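Side-chain contacts in prolyl-ACP dehydrogenase (Oscillatoria sp., PDB 4IRN), which oxidizes proline tethered to its acyl carrier protein, with FAD as cofactor, in the biosynthesis of the cyanotoxin anatoxin-a: residues G114-G119 against M291-E296; I204-I209 against A270-S275; K326-N331 against C368-E373. All coordinates share one frame; numbering follows the deposited sequence.

Contact 1 of 3, residues G114-G119 against M291-E296; sequences GCKDNG and MERLLE
The backbone turns at G114 and C115, where helix 101-114 gives way to the short link to helix 118-138, and it passes helix 285-304 with the CA atoms of G114 and R293 8.2 Å apart. In this acyl-CoA dehydrogenase fold the contact joins the N-terminal and C-terminal helical regions, and D117 is the N-cap of the second helix, its OD1 accepting from L120 N. Of M291-E296, R293 is the residue that touches G114-G119. Its chain runs with CG anti to the backbone N (chi1 -176°) and then bends at chi3, which sets the guanidinium against the turn. NH1 donates to the carbonyl oxygens of G112 and Y113, so the arginine grips the last turn of helix 101-114. NH2 forms a salt bridge with E389, whose other oxygen takes a bond from N118 ND2. This carboxylate probably offsets the positive charge held in a largely buried place. The aliphatic stem of K116 crosses the arginine at about a right angle and covers one guanidinium face, CG standing 3.7 Å above the plane over its centre. Beyond CG the lysine is extended, leaving its NZ 5.4 Å from R293 NE, like charges without contact. At the guanidinium edge, in its plane, lies a water that ties the two segments together: it accepts from R293 NH2 at 2.9 Å and lies within donating distance of C115 O (2.7 Å) and of N118 OD1, acceptors that must share its two protons with others.

Contact 2 of 3, residues I204-I209 against A270-S275; sequences IIFATI and AIFNHS
F206 and F272 are steered together by different first torsions: in F206 CG is anti to the carbonyl carbon (chi1 -74°), which sends the ring off strand 202-208 to helix 268-282, whereas in F272 CG lies anti to the backbone N (chi1 -175°), which swings the ring round so that its CD1 edge faces F206. The outcome is a T-shaped pair. The edge of F272 is directed at the face of F206, with CD1 of F272 4.1 Å above the F206 ring plane, over its centre. The planes stand 84° apart and the ring centroids 5.4 Å apart. F206 comes close to the helix backbone as well as to the partner ring. Its CE2 is 3.6 Å from F272 CB and 3.7 Å from F272 N, and the CE2-CZ end of the ring rests against the backbone N, CA and CB of F272. I271 adds the second apolar touch: its CG2 branch, rather than the longer CG1 arm, meets F206 CZ at 4.0 Å in an oblique approach. No hydrogen bond links the segments; the side-chain contacts are all apolar, across the junction of the middle beta domain and the C-terminal helical domain of the acyl-CoA dehydrogenase fold. The place borders the flavin site. F206 also meets the ring of H160, and F272 packs on A162, both FAD-binding residues, with the F272 side chain about 6 Å from a bound FAD. Strand 202-208 runs between the parallel strand 158-161 and the antiparallel strand 218-224, T220 of the latter touching both F206 and I271, while P134 and F138 of helix 118-138 pack on I271 from their own helix.

Contact 3 of 3, residues K326-N331 against C368-E373; sequences KLRLEN and CLEAIE. With FAD (flavin-adenine dinucleotide), chain J.
Segments 326-331 and 368-373 run roughly antiparallel, and they stand well apart: their nearest CA atoms, those of R328 and C368, are 11.5 Å from each other. Long side chains therefore do the bridging. R328 and E370 reach out from opposite directions and meet in a salt bridge in which the guanidinium grips end-on, with NH1 and NH2, one nitrogen to each carboxylate oxygen. R328 NH2 donates to E370 OE2 at 2.9 Å and R328 NH1 to E370 OE1 at 3.2 Å; a weak third bond joins NH2 and OE1. E370 CD lies in the guanidinium plane at its edge, yet the two flat groups are not coplanar: their planes are turned 53° apart, and both oxygens are met from above the carboxylate plane. E370 is extended beyond CG, whereas R328 bends at chi3 (-134°) to set its nitrogens toward the acid. The two helices form part of the C-terminal helical bundle of the acyl-CoA dehydrogenase fold, and each end of the pair has a further holder there, S367 OG accepting from R328 NH1 and Q366 NE2 donating weakly to E370 OE2. One turn apart on the first helix, K326 NZ forms a salt bridge with E330 OE2 at 2.9 Å, approaching from above the carboxylate plane. This flank packs on a second subunit, whose Y335 meets L327 and N331. On the other helix E373 lies in the FAD pocket beside the adenosine ribose, its side chain held by K321 and by K397 of a third subunit.

Overall arrangement
Contacts 1 and 3 are neighbours in the helical bundle, their centres 12 Å apart. L294 CD1 packs 3.6 Å from C368 SG, and L295 CD2 lies 3.8 Å from L329 CD2, so helix 285-304 touches both helices of contact 3. Contact 2 lies on the opposite side of the chain's centre, its centre 32 Å from that of contact 1 and 35 Å from that of contact 3. Helix 268-282 leads directly to helix 285-304. Contacts 2 and 3 border different FAD molecules: contact 2 adjoins H160 and A162, while the FAD beside E373 is hydrogen-bonded by H160, A162, T163, T195 and F398 of a third subunit and by A377 of this chain. Contact 1 adjoins neither.

Contact 1 of 3, residues G114-G119 against M291-E296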
loop_
_atom_site.group_PDB
_atom_site.type_symbol
_atom_site.label_atom_id
_atom_site.label_comp_id
_atom_site.label_asym_id
_atom_site.label_seq_id
_atom_site.Cartn_x
_atom_site.Cartn_y
_atom_site.Cartn_z
ATOM N N GLY A 114 -21.846 19.685 6.598
ATOM C CA GLY A 114 -23.109 20.293 6.195
ATOM C C GLY A 114 -23.166 20.873 4.796
ATOM O O GLY A 114 -24.243 20.919 4.195
ATOM N N CYS A 115 -22.030 21.360 4.278
ATOM C CA CYS A 115 -21.930 21.972 2.947
ATOM C C CYS A 115 -21.284 21.011 1.958
ATOM O O CYS A 115 -20.165 20.538 2.196
ATOM C CB CYS A 115 -21.180 23.299 3.015
ATOM S SG CYS A 115 -21.131 24.209 1.451
ATOM N N LYS A 116 -21.991 20.717 0.855
ATOM C CA LYS A 116 -21.522 19.783 -0.173
ATOM C C LYS A 116 -20.637 20.455 -1.233
ATOM O O LYS A 116 -19.915 19.769 -1.958
ATOM C CB LYS A 116 -22.709 19.043 -0.820
ATOM C CG LYS A 116 -23.374 17.992 0.070
ATOM C CD LYS A 116 -24.501 17.296 -0.671
ATOM C CE LYS A 116 -25.032 16.101 0.073
ATOM N NZ LYS A 116 -26.195 15.498 -0.611
ATOM N N ASP A 117 -20.706 21.791 -1.334
ATOM C CA ASP A 117 -19.954 22.587 -2.302
ATOM C C ASP A 117 -18.508 22.741 -1.830
ATOM O O ASP A 117 -18.169 23.697 -1.119
ATOM C CB ASP A 117 -20.639 23.954 -2.535
ATOM C CG ASP A 117 -20.199 24.704 -3.780
ATOM O OD1 ASP A 117 -19.007 24.622 -4.134
ATOM O OD2 ASP A 117 -21.033 25.444 -4.356
ATOM N N ASN A 118 -17.660 21.785 -2.234
ATOM C CA ASN A 118 -16.248 21.751 -1.872
ATOM C C ASN A 118 -15.449 22.910 -2.475
ATOM O O ASN A 118 -14.495 23.379 -1.850
ATOM C CB ASN A 118 -15.625 20.385 -2.206
ATOM C CG ASN A 118 -16.296 19.233 -1.500
ATOM O OD1 ASN A 118 -16.346 19.173 -0.273
ATOM N ND2 ASN A 118 -16.854 18.307 -2.258
ATOM N N GLY A 119 -15.851 23.366 -3.660
ATOM C CA GLY A 119 -15.218 24.491 -4.343
ATOM C C GLY A 119 -15.373 25.798 -3.588
ATOM O O GLY A 119 -14.413 26.575 -3.496
ATOM N N MET A 291 -15.315 13.833 4.849
ATOM C CA MET A 291 -14.922 12.452 5.092
ATOM C C MET A 291 -15.897 11.780 6.058
ATOM O O MET A 291 -16.234 10.608 5.857
ATOM C CB MET A 291 -13.492 12.390 5.645
ATOM C CG MET A 291 -12.408 12.720 4.616
ATOM S SD MET A 291 -10.749 12.878 5.326
ATOM C CE MET A 291 -10.396 11.186 5.666
ATOM N N GLU A 292 -16.374 12.530 7.085
ATOM C CA GLU A 292 -17.356 12.050 8.059
ATOM C C GLU A 292 -18.705 11.808 7.367
ATOM O O GLU A 292 -19.351 10.803 7.659
ATOM C CB GLU A 292 -17.511 13.039 9.228
ATOM C CG GLU A 292 -18.188 12.452 10.459
ATOM C CD GLU A 292 -18.298 13.380 11.655
ATOM O OE1 GLU A 292 -17.245 13.842 12.153
ATOM O OE2 GLU A 292 -19.439 13.620 12.114
ATOM N N ARG A 293 -19.107 12.713 6.437
ATOM C CA ARG A 293 -20.358 12.590 5.679
ATOM C C ARG A 293 -20.355 11.353 4.777
ATOM O O ARG A 293 -21.331 10.600 4.793
ATOM C CB ARG A 293 -20.694 13.866 4.875
ATOM C CG ARG A 293 -22.054 13.779 4.143
ATOM C CD ARG A 293 -22.446 15.036 3.397
ATOM N NE ARG A 293 -21.591 15.287 2.243
ATOM C CZ ARG A 293 -20.709 16.275 2.166
ATOM N NH1 ARG A 293 -20.568 17.127 3.172
ATOM N NH2 ARG A 293 -19.966 16.425 1.080
ATOM N N LEU A 294 -19.265 11.132 4.033
ATOM C CA LEU A 294 -19.111 9.969 3.147
ATOM C C LEU A 294 -19.042 8.650 3.886
ATOM O O LEU A 294 -19.467 7.647 3.344
ATOM C CB LEU A 294 -17.903 10.106 2.208
ATOM C CG LEU A 294 -17.764 11.385 1.358
ATOM C CD1 LEU A 294 -16.452 11.367 0.612
ATOM C CD2 LEU A 294 -18.943 11.577 0.407
ATOM N N LEU A 295 -18.503 8.640 5.113
ATOM C CA LEU A 295 -18.441 7.426 5.932
ATOM C C LEU A 295 -19.850 6.997 6.332
ATOM O O LEU A 295 -20.201 5.831 6.122
ATOM C CB LEU A 295 -17.527 7.602 7.181
ATOM C CG LEU A 295 -17.474 6.456 8.227
ATOM C CD1 LEU A 295 -17.083 5.106 7.602
ATOM C CD2 LEU A 295 -16.522 6.804 9.339
ATOM N N GLU A 296 -20.657 7.940 6.877
ATOM C CA GLU A 296 -22.031 7.667 7.308
ATOM C C GLU A 296 -22.928 7.286 6.115
ATOM O O GLU A 296 -23.799 6.418 6.242
ATOM C CB GLU A 296 -22.643 8.843 8.094
ATOM C CG GLU A 296 -21.892 9.335 9.326
ATOM C CD GLU A 296 -22.500 10.531 10.046
ATOM O OE1 GLU A 296 -23.465 11.134 9.525
ATOM O OE2 GLU A 296 -21.954 10.915 11.105
HETATM O O HOH W 1 -18.289 18.813 1.311
#

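Contact 2 of 3, residues I204-I209 against A270-S275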
loop_
_atom_site.group_PDB
_atom_site.type_symbol
_atom_site.label_atom_id
_atom_site.label_comp_id
_atom_site.label_asym_id
_atom_site.label_seq_id
_atom_site.Cartn_x
_atom_site.Cartn_y
_atom_site.Cartn_z
ATOM N N ILE A 204 -2.952 39.630 -2.846
ATOM C CA ILE A 204 -1.750 39.459 -2.024
ATOM C C ILE A 204 -0.685 38.875 -2.972
ATOM O O ILE A 204 -0.757 37.703 -3.341
ATOM C CB ILE A 204 -2.008 38.590 -0.751
ATOM C CG1 ILE A 204 -3.214 39.096 0.104
ATOM C CG2 ILE A 204 -0.747 38.388 0.093
ATOM C CD1 ILE A 204 -3.164 40.543 0.642
ATOM N N ILE A 205 0.255 39.705 -3.396
ATOM C CA ILE A 205 1.276 39.352 -4.381
ATOM C C ILE A 205 2.684 39.228 -3.814
ATOM O O ILE A 205 3.162 40.122 -3.130
ATOM C CB ILE A 205 1.188 40.303 -5.610
ATOM C CG1 ILE A 205 -0.285 40.410 -6.088
ATOM C CG2 ILE A 205 2.179 39.929 -6.706
ATOM C CD1 ILE A 205 -0.575 40.641 -7.526
ATOM N N PHE A 206 3.350 38.112 -4.146
ATOM C CA PHE A 206 4.720 37.800 -3.738
ATOM C C PHE A 206 5.660 38.125 -4.885
ATOM O O PHE A 206 5.582 37.504 -5.938
ATOM C CB PHE A 206 4.829 36.337 -3.258
ATOM C CG PHE A 206 4.204 36.156 -1.892
ATOM C CD1 PHE A 206 2.841 35.891 -1.756
ATOM C CD2 PHE A 206 4.972 36.266 -0.740
ATOM C CE1 PHE A 206 2.257 35.766 -0.486
ATOM C CE2 PHE A 206 4.389 36.122 0.527
ATOM C CZ PHE A 206 3.036 35.871 0.646
ATOM N N ALA A 207 6.494 39.148 -4.703
ATOM C CA ALA A 207 7.442 39.641 -5.710
ATOM C C ALA A 207 8.870 39.765 -5.142
ATOM O O ALA A 207 9.088 39.474 -3.967
ATOM C CB ALA A 207 6.965 40.990 -6.251
ATOM N N THR A 208 9.839 40.179 -5.983
ATOM C CA THR A 208 11.237 40.362 -5.577
ATOM C C THR A 208 11.761 41.765 -5.900
ATOM O O THR A 208 11.521 42.275 -6.995
ATOM C CB THR A 208 12.133 39.188 -6.049
ATOM O OG1 THR A 208 13.436 39.316 -5.477
ATOM C CG2 THR A 208 12.230 39.064 -7.574
ATOM N N ILE A 209 12.454 42.394 -4.934
ATOM C CA ILE A 209 13.039 43.729 -5.131
ATOM C C ILE A 209 14.303 43.638 -6.002
ATOM O O ILE A 209 14.579 44.549 -6.787
ATOM C CB ILE A 209 13.269 44.511 -3.814
ATOM C CG1 ILE A 209 14.028 43.666 -2.762
ATOM C CG2 ILE A 209 11.946 45.043 -3.279
ATOM C CD1 ILE A 209 14.844 44.442 -1.760
ATOM N N ALA A 270 9.205 35.086 5.203
ATOM C CA ALA A 270 8.604 34.921 6.523
ATOM C C ALA A 270 7.070 34.982 6.418
ATOM O O ALA A 270 6.376 34.218 7.094
ATOM C CB ALA A 270 9.111 35.996 7.475
ATOM N N ILE A 271 6.566 35.863 5.542
ATOM C CA ILE A 271 5.140 36.028 5.306
ATOM C C ILE A 271 4.572 34.784 4.607
ATOM O O ILE A 271 3.544 34.276 5.029
ATOM C CB ILE A 271 4.822 37.374 4.569
ATOM C CG1 ILE A 271 5.363 38.584 5.369
ATOM C CG2 ILE A 271 3.319 37.541 4.315
ATOM C CD1 ILE A 271 5.071 39.966 4.783
ATOM N N PHE A 272 5.266 34.279 3.573
ATOM C CA PHE A 272 4.837 33.105 2.811
ATOM C C PHE A 272 4.810 31.841 3.682
ATOM O O PHE A 272 3.851 31.057 3.620
ATOM C CB PHE A 272 5.735 32.905 1.575
ATOM C CG PHE A 272 5.281 31.783 0.669
ATOM C CD1 PHE A 272 4.295 31.995 -0.286
ATOM C CD2 PHE A 272 5.847 30.512 0.766
ATOM C CE1 PHE A 272 3.878 30.953 -1.118
ATOM C CE2 PHE A 272 5.428 29.475 -0.071
ATOM C CZ PHE A 272 4.454 29.705 -1.010
ATOM N N ASN A 273 5.894 31.646 4.457
ATOM C CA ASN A 273 6.059 30.511 5.357
ATOM C C ASN A 273 5.054 30.570 6.504
ATOM O O ASN A 273 4.591 29.513 6.958
ATOM C CB ASN A 273 7.505 30.420 5.866
ATOM C CG ASN A 273 8.486 29.772 4.898
ATOM O OD1 ASN A 273 8.108 29.045 3.956
ATOM N ND2 ASN A 273 9.775 30.046 5.104
ATOM N N HIS A 274 4.672 31.817 6.954
ATOM C CA HIS A 274 3.631 31.983 7.969
ATOM C C HIS A 274 2.270 31.671 7.328
ATOM O O HIS A 274 1.442 30.992 7.927
ATOM C CB HIS A 274 3.660 33.409 8.526
ATOM C CG HIS A 274 2.585 33.714 9.518
ATOM N ND1 HIS A 274 1.368 34.245 9.116
ATOM C CD2 HIS A 274 2.556 33.517 10.856
ATOM C CE1 HIS A 274 0.650 34.372 10.220
ATOM N NE2 HIS A 274 1.319 33.946 11.294
ATOM N N SER A 275 2.087 32.101 6.065
ATOM C CA SER A 275 0.889 31.872 5.257
ATOM C C SER A 275 0.690 30.363 5.001
ATOM O O SER A 275 -0.442 29.891 5.095
ATOM C CB SER A 275 0.965 32.666 3.954
ATOM O OG SER A 275 -0.049 32.302 3.032
#

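Contact 3 of 3, residues K326-N331 against C368-E373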
loop_
_atom_site.group_PDB
_atom_site.type_symbol
_atom_site.label_atom_id
_atom_site.label_comp_id
_atom_site.label_asym_id
_atom_site.label_seq_id
_atom_site.Cartn_x
_atom_site.Cartn_y
_atom_site.Cartn_z
ATOM N N LYS A 326 -12.891 4.751 8.665
ATOM C CA LYS A 326 -12.955 5.099 10.088
ATOM C C LYS A 326 -11.567 5.454 10.646
ATOM O O LYS A 326 -11.420 6.507 11.270
ATOM C CB LYS A 326 -13.650 3.988 10.913
ATOM C CG LYS A 326 -13.788 4.282 12.416
ATOM C CD LYS A 326 -14.672 5.491 12.739
ATOM C CE LYS A 326 -14.694 5.769 14.219
ATOM N NZ LYS A 326 -15.493 6.979 14.536
ATOM N N LEU A 327 -10.557 4.592 10.405
ATOM C CA LEU A 327 -9.169 4.816 10.842
ATOM C C LEU A 327 -8.638 6.137 10.293
ATOM O O LEU A 327 -8.091 6.933 11.061
ATOM C CB LEU A 327 -8.236 3.657 10.427
ATOM C CG LEU A 327 -8.453 2.290 11.107
ATOM C CD1 LEU A 327 -7.870 1.183 10.275
ATOM C CD2 LEU A 327 -7.831 2.249 12.491
ATOM N N ARG A 328 -8.841 6.386 8.981
ATOM C CA ARG A 328 -8.409 7.612 8.314
ATOM C C ARG A 328 -9.067 8.867 8.881
ATOM O O ARG A 328 -8.377 9.867 9.078
ATOM C CB ARG A 328 -8.631 7.524 6.801
ATOM C CG ARG A 328 -7.550 6.729 6.131
ATOM C CD ARG A 328 -7.552 6.924 4.651
ATOM N NE ARG A 328 -7.436 5.621 4.028
ATOM C CZ ARG A 328 -8.448 4.954 3.498
ATOM N NH1 ARG A 328 -9.663 5.487 3.475
ATOM N NH2 ARG A 328 -8.263 3.747 2.994
ATOM N N LEU A 329 -10.380 8.802 9.167
ATOM C CA LEU A 329 -11.156 9.907 9.723
ATOM C C LEU A 329 -10.633 10.337 11.093
ATOM O O LEU A 329 -10.474 11.536 11.332
ATOM C CB LEU A 329 -12.659 9.556 9.779
ATOM C CG LEU A 329 -13.605 10.593 10.424
ATOM C CD1 LEU A 329 -13.771 11.829 9.540
ATOM C CD2 LEU A 329 -14.946 9.992 10.712
ATOM N N GLU A 330 -10.341 9.358 11.967
ATOM C CA GLU A 330 -9.824 9.597 13.318
ATOM C C GLU A 330 -8.400 10.134 13.310
ATOM O O GLU A 330 -8.067 10.955 14.161
ATOM C CB GLU A 330 -9.976 8.360 14.221
ATOM C CG GLU A 330 -11.428 7.952 14.458
ATOM C CD GLU A 330 -12.363 8.986 15.069
ATOM O OE1 GLU A 330 -11.962 9.662 16.044
ATOM O OE2 GLU A 330 -13.510 9.103 14.581
ATOM N N ASN A 331 -7.582 9.707 12.335
ATOM C CA ASN A 331 -6.208 10.182 12.144
ATOM C C ASN A 331 -6.200 11.622 11.629
ATOM O O ASN A 331 -5.366 12.417 12.057
ATOM C CB ASN A 331 -5.458 9.306 11.155
ATOM C CG ASN A 331 -4.923 8.010 11.716
ATOM O OD1 ASN A 331 -4.300 7.984 12.783
ATOM N ND2 ASN A 331 -5.102 6.914 10.961
ATOM N N CYS A 368 -12.705 8.705 -0.719
ATOM C CA CYS A 368 -13.619 9.028 -1.823
ATOM C C CYS A 368 -13.678 7.870 -2.807
ATOM O O CYS A 368 -14.759 7.475 -3.234
ATOM C CB CYS A 368 -13.196 10.315 -2.520
ATOM S SG CYS A 368 -13.628 11.822 -1.618
ATOM N N LEU A 369 -12.501 7.323 -3.151
ATOM C CA LEU A 369 -12.328 6.194 -4.059
ATOM C C LEU A 369 -13.075 4.958 -3.521
ATOM O O LEU A 369 -13.779 4.293 -4.277
ATOM C CB LEU A 369 -10.820 5.912 -4.239
ATOM C CG LEU A 369 -10.409 4.777 -5.183
ATOM C CD1 LEU A 369 -10.692 5.131 -6.629
ATOM C CD2 LEU A 369 -8.925 4.434 -5.017
ATOM N N GLU A 370 -12.952 4.699 -2.208
ATOM C CA GLU A 370 -13.585 3.585 -1.503
ATOM C C GLU A 370 -15.108 3.736 -1.410
ATOM O O GLU A 370 -15.816 2.737 -1.529
ATOM C CB GLU A 370 -12.971 3.408 -0.114
ATOM C CG GLU A 370 -11.576 2.810 -0.150
ATOM C CD GLU A 370 -10.861 2.661 1.180
ATOM O OE1 GLU A 370 -11.375 3.165 2.204
ATOM O OE2 GLU A 370 -9.767 2.055 1.192
ATOM N N ALA A 371 -15.613 4.975 -1.221
ATOM C CA ALA A 371 -17.046 5.263 -1.173
ATOM C C ALA A 371 -17.691 4.902 -2.517
ATOM O O ALA A 371 -18.773 4.317 -2.532
ATOM C CB ALA A 371 -17.270 6.730 -0.862
ATOM N N ILE A 372 -16.996 5.205 -3.641
ATOM C CA ILE A 372 -17.435 4.878 -4.996
ATOM C C ILE A 372 -17.435 3.338 -5.161
ATOM O O ILE A 372 -18.372 2.783 -5.749
ATOM C CB ILE A 372 -16.563 5.610 -6.063
ATOM C CG1 ILE A 372 -16.750 7.147 -5.979
ATOM C CG2 ILE A 372 -16.854 5.090 -7.499
ATOM C CD1 ILE A 372 -15.648 7.962 -6.590
ATOM N N GLU A 373 -16.402 2.659 -4.609
ATOM C CA GLU A 373 -16.258 1.200 -4.665
ATOM C C GLU A 373 -17.402 0.483 -3.955
ATOM O O GLU A 373 -17.985 -0.422 -4.541
ATOM C CB GLU A 373 -14.906 0.750 -4.108
ATOM C CG GLU A 373 -13.732 1.028 -5.035
ATOM C CD GLU A 373 -12.366 1.009 -4.371
ATOM O OE1 GLU A 373 -12.268 0.609 -3.187
ATOM O OE2 GLU A 373 -11.386 1.411 -5.037
HETATM P PA FAD J . -23.360 -4.617 -6.374
HETATM O O1A FAD J . -23.833 -6.012 -6.550
HETATM O O2A FAD J . -24.400 -3.525 -6.081
HETATM O O5B FAD J . -22.186 -4.548 -5.298
HETATM C C5B FAD J . -22.239 -3.635 -4.184
HETATM C C4B FAD J . -20.858 -3.707 -3.595
HETATM O O4B FAD J . -20.761 -4.852 -2.733
HETATM C C3B FAD J . -19.759 -3.824 -4.650
HETATM O O3B FAD J . -18.866 -2.725 -4.548
HETATM C C2B FAD J . -19.073 -5.173 -4.399
HETATM O O2B FAD J . -17.686 -4.943 -4.223
HETATM C C1B FAD J . -19.648 -5.659 -3.066
HETATM N N9A FAD J . -20.079 -7.053 -3.078
HETATM C C8A FAD J . -21.254 -7.557 -3.578
HETATM N N7A FAD J . -21.353 -8.865 -3.519
HETATM C C5A FAD J . -20.155 -9.256 -2.930
HETATM C C6A FAD J . -19.634 -10.525 -2.583
HETATM N N6A FAD J . -20.242 -11.681 -2.842
HETATM N N1A FAD J . -18.419 -10.558 -1.990
HETATM C C2A FAD J . -17.780 -9.408 -1.776
HETATM N N3A FAD J . -18.167 -8.166 -2.069
HETATM C C4A FAD J . -19.368 -8.149 -2.647
HETATM N N1 FAD J . -23.979 -4.942 -17.248
HETATM C C2 FAD J . -24.564 -5.598 -18.326
HETATM O O2 FAD J . -25.222 -6.625 -18.176
HETATM N N3 FAD J . -24.425 -5.097 -19.601
HETATM C C4 FAD J . -23.726 -3.964 -19.940
HETATM O O4 FAD J . -23.666 -3.608 -21.116
HETATM C C4X FAD J . -23.110 -3.262 -18.803
HETATM N N5 FAD J . -22.452 -2.148 -19.043
HETATM C C5X FAD J . -21.909 -1.466 -17.956
HETATM C C6 FAD J . -21.195 -0.292 -18.199
HETATM C C7 FAD J . -20.619 0.438 -17.167
HETATM C C7M FAD J . -19.813 1.675 -17.490
HETATM C C8 FAD J . -20.771 -0.011 -15.836
HETATM C C8M FAD J . -20.178 0.748 -14.676
HETATM C C9 FAD J . -21.484 -1.180 -15.590
HETATM C C9A FAD J . -22.054 -1.924 -16.624
HETATM N N10 FAD J . -22.783 -3.126 -16.411
HETATM C C10 FAD J . -23.300 -3.821 -17.474
HETATM C "C1'" FAD J . -23.032 -3.570 -15.023
HETATM C "C2'" FAD J . -21.722 -3.914 -14.329
HETATM O "O2'" FAD J . -21.278 -5.215 -14.708
HETATM C "C3'" FAD J . -21.853 -3.773 -12.812
HETATM O "O3'" FAD J . -21.066 -2.687 -12.324
HETATM C "C4'" FAD J . -21.558 -5.045 -12.017
HETATM O "O4'" FAD J . -22.556 -5.988 -12.410
HETATM C "C5'" FAD J . -21.621 -4.797 -10.524
HETATM O "O5'" FAD J . -22.819 -4.006 -10.365
HETATM P P FAD J . -23.229 -3.432 -8.978
HETATM O O1P FAD J . -22.379 -2.309 -8.534
HETATM O O2P FAD J . -24.724 -3.372 -9.227
HETATM O O3P FAD J . -22.886 -4.524 -7.863
#